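Local coordinates for protein MATE family efflux transporter (Vibrio cholerae, PDB 6IDP) that probably exports drugs and other toxic compounds across the bacterial membrane, through an H+-dependent conformational change, as a multidrug efflux transporter, at residues P396-G401 and I412-G417; V172-L177 and I194-A199; V94-G99 and T217-Q222; F278-V283 and G319-I324. All coordinates share one frame; numbering follows the deposited sequence.

Overall arrangement
All four contacts join helices, or a helix and a loop, of a chain that is almost wholly helical, and every one has a bound monoolein close by. Contacts 2 and 3 lie earlier in the chain, with contact 2 nested inside the loop that contact 3 closes; their centres are 28 Å apart. Contacts 4 and 1 follow later, 21 Å apart between centres and about 10 Å between nearest atoms. Contact 1 lies across the chain's centre from both contact 2 and contact 3, at 41 and 46 Å between centres. This separation agrees with the two helical bundles of MATE transporters.

Contact 1 of 4, residues P396-G401 and I412-G417; sequences PCLWLG and IGALVG. With OLC ((2R)-2,3-dihydroxypropyl (9Z)-octadec-9-enoate), chain L.
C397 reaches across to G413, V416 and G417 where the chain doubles back on itself, segment 396-401 running nearly antiparallel to 412-417 at 151°. The axes come within 7.4 Å, close for two helices, and the CA atoms of C397 and G413 are 4.5 Å apart. The C397 side chain leaves its helix toward the partner. Its CB rests on the carbonyl of G413, 3.2 Å from G413 O, an oxygen that is already taken by the N-H of G417 in the next helical turn. From there chi1 of -78° sets SG anti to the C397 carbonyl carbon, which swings the sulfur past the G413 carbonyl toward the next turn. It ends against a V416 methyl, with SG 3.9 Å from V416 CG1, and beside the backbone of G417. L398 covers the other flank: its CD2 lies 3.5 Å from A414 N and also meets the A414 methyl. Between the backbones, G413 CA makes a C-H...O contact with C397 O at 3.4 Å, possible because G413 has no side chain to hold the helices apart. A monoolein tail runs along the groove beside this spot, its C12 being 3.8 Å from C397 O, while I412 touches it further along. Beyond the groove, L415 and I412 pack on helix 343-355. With no hydrogen bond across the pair, the helices are held by close backbone approach, methyl and sulfur packing, and weak C-H...O attraction, so the pair depends on close fit, with a lipid tail lying along one side.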
# COMPACT_ATOMS: atom_id res chain seq x y z
N PRO A 396 -17.05 -12.59 -7.64
CA PRO A 396 -18.04 -13.38 -8.38
C PRO A 396 -17.46 -14.05 -9.63
O PRO A 396 -17.84 -15.17 -9.94
CB PRO A 396 -19.11 -12.35 -8.76
CG PRO A 396 -18.98 -11.29 -7.74
CD PRO A 396 -17.51 -11.20 -7.44
N CYS A 397 -16.56 -13.37 -10.33
CA CYS A 397 -15.96 -13.94 -11.53
C CYS A 397 -15.02 -15.09 -11.19
O CYS A 397 -14.96 -16.08 -11.92
CB CYS A 397 -15.22 -12.86 -12.33
SG CYS A 397 -16.30 -11.79 -13.32
N LEU A 398 -14.30 -14.97 -10.08
CA LEU A 398 -13.46 -16.06 -9.59
C LEU A 398 -14.29 -17.30 -9.28
O LEU A 398 -13.91 -18.41 -9.64
CB LEU A 398 -12.69 -15.64 -8.34
CG LEU A 398 -11.57 -14.62 -8.51
CD1 LEU A 398 -10.76 -14.51 -7.22
CD2 LEU A 398 -10.68 -14.98 -9.68
N TRP A 399 -15.42 -17.10 -8.61
CA TRP A 399 -16.26 -18.21 -8.19
C TRP A 399 -16.92 -18.87 -9.39
O TRP A 399 -17.04 -20.10 -9.43
CB TRP A 399 -17.32 -17.75 -7.19
CG TRP A 399 -18.06 -18.89 -6.56
CD1 TRP A 399 -17.62 -19.68 -5.54
CD2 TRP A 399 -19.36 -19.37 -6.92
NE1 TRP A 399 -18.58 -20.63 -5.24
CE2 TRP A 399 -19.65 -20.46 -6.07
CE3 TRP A 399 -20.31 -18.99 -7.87
CZ2 TRP A 399 -20.85 -21.16 -6.15
CZ3 TRP A 399 -21.50 -19.69 -7.95
CH2 TRP A 399 -21.76 -20.77 -7.09
N LEU A 400 -17.35 -18.07 -10.36
CA LEU A 400 -17.97 -18.60 -11.57
C LEU A 400 -16.98 -19.44 -12.38
O LEU A 400 -17.32 -20.53 -12.85
CB LEU A 400 -18.52 -17.46 -12.43
CG LEU A 400 -19.86 -16.86 -11.99
CD1 LEU A 400 -20.28 -15.73 -12.92
CD2 LEU A 400 -20.92 -17.94 -11.93
N GLY A 401 -15.76 -18.93 -12.55
CA GLY A 401 -14.75 -19.64 -13.30
C GLY A 401 -14.32 -20.93 -12.63
O GLY A 401 -14.12 -21.95 -13.29
N ILE A 412 -9.28 -17.27 -15.63
CA ILE A 412 -10.10 -16.53 -16.59
C ILE A 412 -11.01 -15.54 -15.86
O ILE A 412 -11.21 -14.42 -16.32
CB ILE A 412 -10.95 -17.48 -17.46
CG1 ILE A 412 -10.06 -18.43 -18.26
CG2 ILE A 412 -11.85 -16.69 -18.40
CD1 ILE A 412 -9.16 -17.72 -19.25
N GLY A 413 -11.55 -15.98 -14.73
CA GLY A 413 -12.38 -15.12 -13.91
C GLY A 413 -11.64 -13.89 -13.43
O GLY A 413 -12.18 -12.78 -13.45
N ALA A 414 -10.40 -14.07 -13.00
CA ALA A 414 -9.57 -12.96 -12.54
C ALA A 414 -9.32 -11.98 -13.68
O ALA A 414 -9.30 -10.77 -13.47
CB ALA A 414 -8.25 -13.47 -11.98
N LEU A 415 -9.13 -12.52 -14.87
CA LEU A 415 -8.95 -11.71 -16.07
C LEU A 415 -10.18 -10.86 -16.36
O LEU A 415 -10.09 -9.65 -16.53
CB LEU A 415 -8.63 -12.60 -17.27
CG LEU A 415 -8.79 -12.00 -18.67
CD1 LEU A 415 -7.83 -10.86 -18.88
CD2 LEU A 415 -8.61 -13.07 -19.73
N VAL A 416 -11.34 -11.51 -16.40
CA VAL A 416 -12.59 -10.82 -16.68
C VAL A 416 -12.91 -9.81 -15.59
O VAL A 416 -13.28 -8.67 -15.88
CB VAL A 416 -13.76 -11.81 -16.83
CG1 VAL A 416 -15.08 -11.07 -16.98
CG2 VAL A 416 -13.53 -12.74 -18.01
N GLY A 417 -12.76 -10.23 -14.34
CA GLY A 417 -13.04 -9.38 -13.20
C GLY A 417 -12.22 -8.11 -13.19
O GLY A 417 -12.74 -7.02 -12.95
C18 OLC L . -14.58 -20.14 -20.85
C10 OLC L . -17.72 -15.23 -16.14
C17 OLC L . -13.92 -20.87 -19.70
C11 OLC L . -16.23 -15.11 -15.89
C16 OLC L . -13.72 -19.93 -18.53
C12 OLC L . -15.64 -16.48 -15.63
C15 OLC L . -15.04 -19.30 -18.13
C13 OLC L . -15.92 -17.40 -16.80
C14 OLC L . -14.84 -18.46 -16.88

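Contact 2 of 4, residues V172-L177 and I194-A199; sequences VLNLIL and IATIIA
N174 and T196 make the one hydrogen bond in an otherwise apolar, antiparallel helix-helix contact between helix 161-184 and helix 189-213, consecutive transmembrane helices in the first half of the transporter. The short segments meet at 146° with axes 8.7 Å apart, spaced by small residues: A195 and A199 both face the partner helix. N174 starts out alongside the interface, but chi1 of -158° puts CG roughly opposite the backbone N and carries the amide across to the other helix. There N174 ND2 donates to T196 OG1 at 3.2 Å, nearly straight at 165°, with the hydroxyl close to the amide plane. That hydroxyl is also hydrogen-bonded to A192 O one turn back, so the threonine is tied to its own helix while it receives the amide. The other end of the amide lies over the A195 methyl, OD1 being 3.5 Å from A195 CB, and N174 CB packs on A199 CB at 3.7 Å. On the flank away from the amide, L177 brings its CB to A195 CB and, further out, CD1 to within 3.7 Å of I198 CG2, the two chains crossing at about a right angle. L173 adds a looser touch, its CD2 being 4.2 Å from A199 CA. Behind this pair, T196 and I197 lean on helix 124-156, while N174 touches F31 and L175 packs on F31 and V34 of helix 5-39. A monoolein touches N174, so the polar bond sits among neighbouring helices and lipid.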
# COMPACT_ATOMS: atom_id res chain seq x y z
N VAL A 172 18.48 -0.55 3.52
CA VAL A 172 19.86 -1.02 3.57
C VAL A 172 20.32 -1.16 5.01
O VAL A 172 20.93 -2.16 5.39
CB VAL A 172 20.81 -0.07 2.81
CG1 VAL A 172 22.25 -0.28 3.24
CG2 VAL A 172 20.66 -0.26 1.31
N LEU A 173 20.01 -0.15 5.82
CA LEU A 173 20.39 -0.15 7.22
C LEU A 173 19.76 -1.33 7.97
O LEU A 173 20.42 -1.99 8.77
CB LEU A 173 20.00 1.18 7.89
CG LEU A 173 20.57 1.46 9.28
CD1 LEU A 173 22.07 1.21 9.30
CD2 LEU A 173 20.26 2.89 9.70
N ASN A 174 18.49 -1.61 7.68
CA ASN A 174 17.81 -2.73 8.31
C ASN A 174 18.38 -4.07 7.84
O ASN A 174 18.42 -5.04 8.59
CB ASN A 174 16.30 -2.68 8.02
CG ASN A 174 15.48 -3.46 9.03
OD1 ASN A 174 15.99 -4.35 9.72
ND2 ASN A 174 14.19 -3.15 9.10
N LEU A 175 18.82 -4.11 6.58
CA LEU A 175 19.43 -5.31 6.02
C LEU A 175 20.73 -5.64 6.74
O LEU A 175 21.00 -6.79 7.06
CB LEU A 175 19.67 -5.12 4.52
CG LEU A 175 20.03 -6.33 3.64
CD1 LEU A 175 21.53 -6.61 3.63
CD2 LEU A 175 19.23 -7.57 4.05
N ILE A 176 21.53 -4.61 7.00
CA ILE A 176 22.81 -4.78 7.69
C ILE A 176 22.64 -5.17 9.16
O ILE A 176 23.33 -6.05 9.67
CB ILE A 176 23.67 -3.50 7.60
CG1 ILE A 176 23.99 -3.17 6.15
CG2 ILE A 176 24.95 -3.65 8.41
CD1 ILE A 176 24.79 -1.89 5.98
N LEU A 177 21.71 -4.50 9.84
CA LEU A 177 21.50 -4.73 11.27
C LEU A 177 20.79 -6.05 11.55
O LEU A 177 20.90 -6.59 12.66
CB LEU A 177 20.70 -3.58 11.88
CG LEU A 177 21.41 -2.22 11.91
CD1 LEU A 177 20.48 -1.13 12.41
CD2 LEU A 177 22.66 -2.30 12.77
N ILE A 194 14.01 -5.29 16.60
CA ILE A 194 14.97 -4.31 17.10
C ILE A 194 15.74 -3.66 15.96
O ILE A 194 15.96 -2.45 15.96
CB ILE A 194 15.95 -4.96 18.09
CG1 ILE A 194 15.20 -5.49 19.31
CG2 ILE A 194 17.03 -3.97 18.51
CD1 ILE A 194 16.03 -6.37 20.21
N ALA A 195 16.13 -4.46 14.97
CA ALA A 195 16.80 -3.94 13.78
C ALA A 195 15.89 -2.96 13.04
O ALA A 195 16.36 -1.96 12.49
CB ALA A 195 17.22 -5.08 12.87
N THR A 196 14.59 -3.25 13.03
CA THR A 196 13.62 -2.38 12.39
C THR A 196 13.44 -1.06 13.15
O THR A 196 13.34 0.00 12.54
CB THR A 196 12.25 -3.09 12.25
OG1 THR A 196 12.41 -4.29 11.48
CG2 THR A 196 11.24 -2.18 11.56
N ILE A 197 13.39 -1.14 14.48
CA ILE A 197 13.25 0.06 15.30
C ILE A 197 14.41 1.02 15.06
O ILE A 197 14.20 2.22 14.89
CB ILE A 197 13.18 -0.28 16.81
CG1 ILE A 197 11.95 -1.13 17.12
CG2 ILE A 197 13.15 1.00 17.65
CD1 ILE A 197 11.90 -1.66 18.54
N ILE A 198 15.63 0.49 15.03
CA ILE A 198 16.80 1.33 14.84
C ILE A 198 16.82 1.94 13.44
O ILE A 198 17.05 3.14 13.29
CB ILE A 198 18.10 0.54 15.08
CG1 ILE A 198 18.10 -0.04 16.49
CG2 ILE A 198 19.32 1.42 14.86
CD1 ILE A 198 19.34 -0.82 16.83
N ALA A 199 16.56 1.11 12.43
CA ALA A 199 16.52 1.57 11.04
C ALA A 199 15.49 2.69 10.84
O ALA A 199 15.83 3.76 10.35
CB ALA A 199 16.20 0.40 10.12

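Contact 3 of 4, residues V94-G99 and T217-Q222; sequences VIVIGG and TSYQWQ. With OLC ((2R)-2,3-dihydroxypropyl (9Z)-octadec-9-enoate), chain C.
V96 and I95 of helix 84-111 receive the side chains of Y219 and W221 from a loop, 217-222, whose start is shaped by an ST turn at S218. Apolar packing joins the two pieces. V96 CG2 sits in the notch between the two aromatic rings: it meets the edge of Y219 nearly in the ring plane, 3.7 Å from CE1, and comes equally close to W221 CH2. The Y219 hydroxyl, at the far end of that ring, lies over I95, OH being 3.6 Å from I95 CG2. T217 adds a distant methyl touch on I95, which itself also packs on M146, F149 and Y150 of helix 124-156.

Hydrogen bonds hold the loop's own shape and none crosses to the helix segment. S218 OG accepts from Q220 N at 3.2 Å, closing the turn, and W221 NE1 donates to S218 O at 2.8 Å (147°), tying the indole's N-H edge to the loop backbone, with the oxygen tilted 20° from the ring plane. Another bond, from Q89 to Q220 O, ties the loop to the same helix one turn and more before V94.

Lipid contacts complete the group. A monoolein runs past G99 and over the loop, its headgroup O23 accepting from W221 N at 3.3 Å. Its ester carbonyl oxygen O19 stands over one face of the indole, offset toward the rim, 3.2 Å from W221 CE3.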
# COMPACT_ATOMS: atom_id res chain seq x y z
N VAL A 94 -1.38 16.04 12.18
CA VAL A 94 -1.30 14.66 11.70
C VAL A 94 -0.29 13.84 12.49
O VAL A 94 -0.56 12.70 12.88
CB VAL A 94 -0.95 14.61 10.20
CG1 VAL A 94 -0.59 13.20 9.78
CG2 VAL A 94 -2.10 15.15 9.37
N ILE A 95 0.88 14.43 12.73
CA ILE A 95 1.93 13.78 13.52
C ILE A 95 1.43 13.44 14.92
O ILE A 95 1.69 12.36 15.44
CB ILE A 95 3.19 14.67 13.62
CG1 ILE A 95 3.78 14.91 12.23
CG2 ILE A 95 4.23 14.04 14.51
CD1 ILE A 95 4.16 13.64 11.50
N VAL A 96 0.70 14.38 15.53
CA VAL A 96 0.16 14.19 16.87
C VAL A 96 -0.95 13.13 16.89
O VAL A 96 -0.95 12.24 17.75
CB VAL A 96 -0.38 15.52 17.44
CG1 VAL A 96 -1.21 15.28 18.69
CG2 VAL A 96 0.78 16.47 17.73
N ILE A 97 -1.87 13.21 15.93
CA ILE A 97 -2.95 12.24 15.79
C ILE A 97 -2.41 10.82 15.59
O ILE A 97 -2.84 9.88 16.26
CB ILE A 97 -3.88 12.58 14.60
CG1 ILE A 97 -4.70 13.83 14.91
CG2 ILE A 97 -4.79 11.41 14.26
CD1 ILE A 97 -5.56 13.70 16.15
N GLY A 98 -1.47 10.68 14.67
CA GLY A 98 -0.87 9.39 14.39
C GLY A 98 -0.09 8.86 15.57
O GLY A 98 -0.16 7.67 15.88
N GLY A 99 0.66 9.74 16.22
CA GLY A 99 1.48 9.35 17.36
C GLY A 99 0.66 8.76 18.49
O GLY A 99 0.97 7.68 19.00
N THR A 217 5.66 21.51 9.22
CA THR A 217 4.92 21.23 10.45
C THR A 217 4.98 22.43 11.38
O THR A 217 6.00 23.13 11.45
CB THR A 217 5.47 20.00 11.20
OG1 THR A 217 6.89 20.14 11.38
CG2 THR A 217 5.19 18.72 10.42
N SER A 218 3.89 22.67 12.09
CA SER A 218 3.85 23.72 13.11
C SER A 218 3.07 23.25 14.32
O SER A 218 2.10 22.51 14.19
CB SER A 218 3.23 25.00 12.55
OG SER A 218 3.05 25.95 13.58
N TYR A 219 3.49 23.70 15.50
CA TYR A 219 2.77 23.37 16.72
C TYR A 219 2.23 24.62 17.40
O TYR A 219 1.98 24.64 18.60
CB TYR A 219 3.67 22.55 17.65
CG TYR A 219 3.98 21.20 17.05
CD1 TYR A 219 3.06 20.17 17.12
CD2 TYR A 219 5.17 20.98 16.37
CE1 TYR A 219 3.32 18.94 16.55
CE2 TYR A 219 5.44 19.75 15.79
CZ TYR A 219 4.51 18.73 15.89
OH TYR A 219 4.78 17.51 15.32
N GLN A 220 2.06 25.66 16.59
CA GLN A 220 1.35 26.87 17.01
C GLN A 220 -0.08 26.80 16.49
O GLN A 220 -0.36 27.22 15.37
CB GLN A 220 2.06 28.13 16.49
CG GLN A 220 3.55 28.19 16.78
CD GLN A 220 3.87 28.41 18.24
OE1 GLN A 220 3.84 29.54 18.73
NE2 GLN A 220 4.18 27.34 18.95
N TRP A 221 -0.98 26.26 17.31
CA TRP A 221 -2.37 26.01 16.90
C TRP A 221 -3.36 26.99 17.51
O TRP A 221 -4.53 26.65 17.70
CB TRP A 221 -2.79 24.58 17.27
CG TRP A 221 -1.95 23.50 16.67
CD1 TRP A 221 -1.01 23.64 15.69
CD2 TRP A 221 -1.96 22.11 17.02
NE1 TRP A 221 -0.45 22.42 15.40
CE2 TRP A 221 -1.01 21.47 16.20
CE3 TRP A 221 -2.69 21.35 17.94
CZ2 TRP A 221 -0.77 20.10 16.28
CZ3 TRP A 221 -2.45 19.98 18.01
CH2 TRP A 221 -1.49 19.38 17.18
N GLN A 222 -2.90 28.20 17.82
CA GLN A 222 -3.75 29.20 18.46
C GLN A 222 -4.99 29.55 17.64
O GLN A 222 -6.07 29.76 18.19
CB GLN A 222 -2.94 30.47 18.75
CG GLN A 222 -1.86 30.32 19.82
CD GLN A 222 -0.59 29.68 19.29
OE1 GLN A 222 -0.48 29.37 18.10
NE2 GLN A 222 0.39 29.49 20.17
C10 OLC C . 2.32 12.94 21.93
C9 OLC C . 2.31 14.28 21.88
C11 OLC C . 2.50 12.20 23.24
C8 OLC C . 2.48 15.09 23.15
C24 OLC C . 1.03 25.96 21.44
C12 OLC C . 3.02 10.81 22.96
C7 OLC C . 2.92 16.50 22.78
C13 OLC C . 2.07 10.10 22.01
C6 OLC C . 1.95 17.50 23.39
C14 OLC C . 2.68 8.77 21.61
C5 OLC C . 0.66 17.50 22.61
C4 OLC C . 0.83 18.29 21.33
C3 OLC C . -0.15 19.44 21.28
C2 OLC C . 0.50 20.69 21.84
C21 OLC C . -0.50 24.15 20.72
C1 OLC C . 0.13 21.89 20.99
C22 OLC C . -0.42 25.51 21.37
O19 OLC C . -0.13 21.74 19.81
O25 OLC C . 1.16 27.01 22.37
O23 OLC C . -1.15 26.44 20.60
O20 OLC C . 0.09 23.18 21.55

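Contact 4 of 4, residues F278-V283 and G319-I324; sequences FALVAV and GFQLLI. With OLC ((2R)-2,3-dihydroxypropyl (9Z)-octadec-9-enoate), chain N; OLC ((2R)-2,3-dihydroxypropyl (9Z)-octadec-9-enoate), chain F.
A282 meets the ring of F320 and A279 meets I324 where the link between two helices, 263-279 and 281-299, lies against helix 303-330. L280 is the break: it leaves helical geometry and stands at the start of the following helix. F320 turns its ring toward the first turn of helix 281-299 through chi1 of -174°, with CG opposite the backbone N, and CE2 lies 3.6 Å from A282 CB. At its edge the ring faces a monoolein tail, F320 CZ being 3.8 Å from C13. I324 is drawn out straight from CB, which carries CD1 to 3.4 Å from A279 O, while its branch CG2 rests on the A279 methyl at 4.1 Å. Q321 lies between these two, bent at chi2 (-57°), which brings its amide group up to the A279 carbonyl oxygen. L280 points its CB away from the other helix, yet its CD2 branch comes back to 3.9 Å from Q321 CD, the two side chains crossing at about a right angle. V281 holds CG1 between its backbone N and carbonyl carbon (chi1 67°), and CG1 meets the same lipid tail at 3.6 Å from C13. The contact is thus a buried apolar seam with one amide inside it. Around it, F316 stacks on F320, V281 leans on L22, V25 and M29 of helix 5-39, and A279, L280 and V283 pack against helix 360-375, through L360, L363 and M367.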
# COMPACT_ATOMS: atom_id res chain seq x y z
N PHE A 278 4.73 -7.39 -8.06
CA PHE A 278 5.92 -6.83 -8.70
C PHE A 278 5.59 -6.20 -10.06
O PHE A 278 6.12 -5.15 -10.40
CB PHE A 278 7.00 -7.89 -8.87
CG PHE A 278 7.93 -7.99 -7.69
CD1 PHE A 278 8.90 -7.04 -7.49
CD2 PHE A 278 7.82 -9.05 -6.80
CE1 PHE A 278 9.76 -7.12 -6.41
CE2 PHE A 278 8.68 -9.14 -5.72
CZ PHE A 278 9.65 -8.17 -5.52
N ALA A 279 4.71 -6.84 -10.82
CA ALA A 279 4.33 -6.33 -12.13
C ALA A 279 3.62 -4.98 -12.02
O ALA A 279 3.62 -4.20 -12.98
CB ALA A 279 3.44 -7.33 -12.86
N LEU A 280 3.05 -4.70 -10.86
CA LEU A 280 2.29 -3.47 -10.64
C LEU A 280 3.01 -2.48 -9.74
O LEU A 280 2.39 -1.58 -9.18
CB LEU A 280 0.92 -3.80 -10.04
CG LEU A 280 -0.18 -4.31 -10.98
CD1 LEU A 280 -1.32 -4.92 -10.19
CD2 LEU A 280 -0.70 -3.19 -11.88
N VAL A 281 4.33 -2.64 -9.60
CA VAL A 281 5.08 -1.80 -8.68
C VAL A 281 5.15 -0.35 -9.16
O VAL A 281 5.21 0.57 -8.35
CB VAL A 281 6.51 -2.36 -8.45
CG1 VAL A 281 7.35 -2.26 -9.71
CG2 VAL A 281 7.19 -1.65 -7.29
N ALA A 282 5.13 -0.13 -10.47
CA ALA A 282 5.16 1.23 -11.00
C ALA A 282 3.82 1.92 -10.77
O ALA A 282 3.78 3.13 -10.50
CB ALA A 282 5.51 1.23 -12.48
N VAL A 283 2.74 1.16 -10.88
CA VAL A 283 1.41 1.70 -10.61
C VAL A 283 1.30 2.03 -9.13
O VAL A 283 0.77 3.08 -8.75
CB VAL A 283 0.30 0.73 -11.03
CG1 VAL A 283 -1.07 1.32 -10.74
CG2 VAL A 283 0.42 0.38 -12.50
N GLY A 319 -0.21 1.22 -21.27
CA GLY A 319 0.90 0.88 -22.13
C GLY A 319 1.96 0.03 -21.44
O GLY A 319 2.41 -0.98 -21.98
N PHE A 320 2.34 0.44 -20.24
CA PHE A 320 3.40 -0.22 -19.49
C PHE A 320 3.02 -1.65 -19.08
O PHE A 320 3.83 -2.57 -19.22
CB PHE A 320 3.74 0.62 -18.25
CG PHE A 320 4.91 0.12 -17.46
CD1 PHE A 320 6.20 0.18 -17.98
CD2 PHE A 320 4.73 -0.38 -16.18
CE1 PHE A 320 7.28 -0.27 -17.24
CE2 PHE A 320 5.81 -0.83 -15.44
CZ PHE A 320 7.08 -0.78 -15.96
N GLN A 321 1.80 -1.83 -18.60
CA GLN A 321 1.35 -3.16 -18.21
C GLN A 321 1.09 -4.06 -19.42
O GLN A 321 1.12 -5.29 -19.30
CB GLN A 321 0.08 -3.08 -17.34
CG GLN A 321 0.24 -2.25 -16.07
CD GLN A 321 1.36 -2.73 -15.17
OE1 GLN A 321 1.59 -3.94 -15.03
NE2 GLN A 321 2.07 -1.79 -14.55
N LEU A 322 0.83 -3.47 -20.59
CA LEU A 322 0.68 -4.25 -21.81
C LEU A 322 2.01 -4.87 -22.20
O LEU A 322 2.08 -6.06 -22.55
CB LEU A 322 0.14 -3.40 -22.96
CG LEU A 322 0.11 -4.05 -24.35
CD1 LEU A 322 -0.69 -5.35 -24.34
CD2 LEU A 322 -0.46 -3.09 -25.39
N LEU A 323 3.07 -4.07 -22.14
CA LEU A 323 4.42 -4.55 -22.44
C LEU A 323 4.85 -5.66 -21.49
O LEU A 323 5.37 -6.69 -21.92
CB LEU A 323 5.42 -3.39 -22.36
CG LEU A 323 5.27 -2.34 -23.45
CD1 LEU A 323 6.43 -1.36 -23.40
CD2 LEU A 323 5.17 -3.01 -24.82
N ILE A 324 4.64 -5.44 -20.19
CA ILE A 324 4.96 -6.43 -19.18
C ILE A 324 4.23 -7.75 -19.45
O ILE A 324 4.82 -8.82 -19.36
CB ILE A 324 4.60 -5.92 -17.77
CG1 ILE A 324 5.53 -4.77 -17.37
CG2 ILE A 324 4.69 -7.03 -16.74
CD1 ILE A 324 5.23 -4.19 -16.01
C18 OLC N . 8.08 -8.30 -14.32
C17 OLC N . 7.57 -6.88 -14.23
C16 OLC N . 8.64 -6.00 -13.63
C12 OLC N . 9.93 -1.43 -12.31
C15 OLC N . 8.15 -4.57 -13.54
C13 OLC N . 8.87 -2.26 -13.00
C14 OLC N . 9.16 -3.73 -12.78
C18 OLC F . -2.73 -3.41 -20.36
C10 OLC F . -2.50 0.39 -24.87
C9 OLC F . -2.22 1.71 -24.78
C17 OLC F . -3.42 -4.17 -21.47
C11 OLC F . -3.91 -0.13 -24.77
C8 OLC F . -3.33 2.72 -24.57
C16 OLC F . -4.81 -3.62 -21.68
C12 OLC F . -3.93 -1.62 -25.06
C15 OLC F . -5.44 -4.29 -22.88
C13 OLC F . -5.05 -2.28 -24.28
C14 OLC F . -4.77 -3.77 -24.14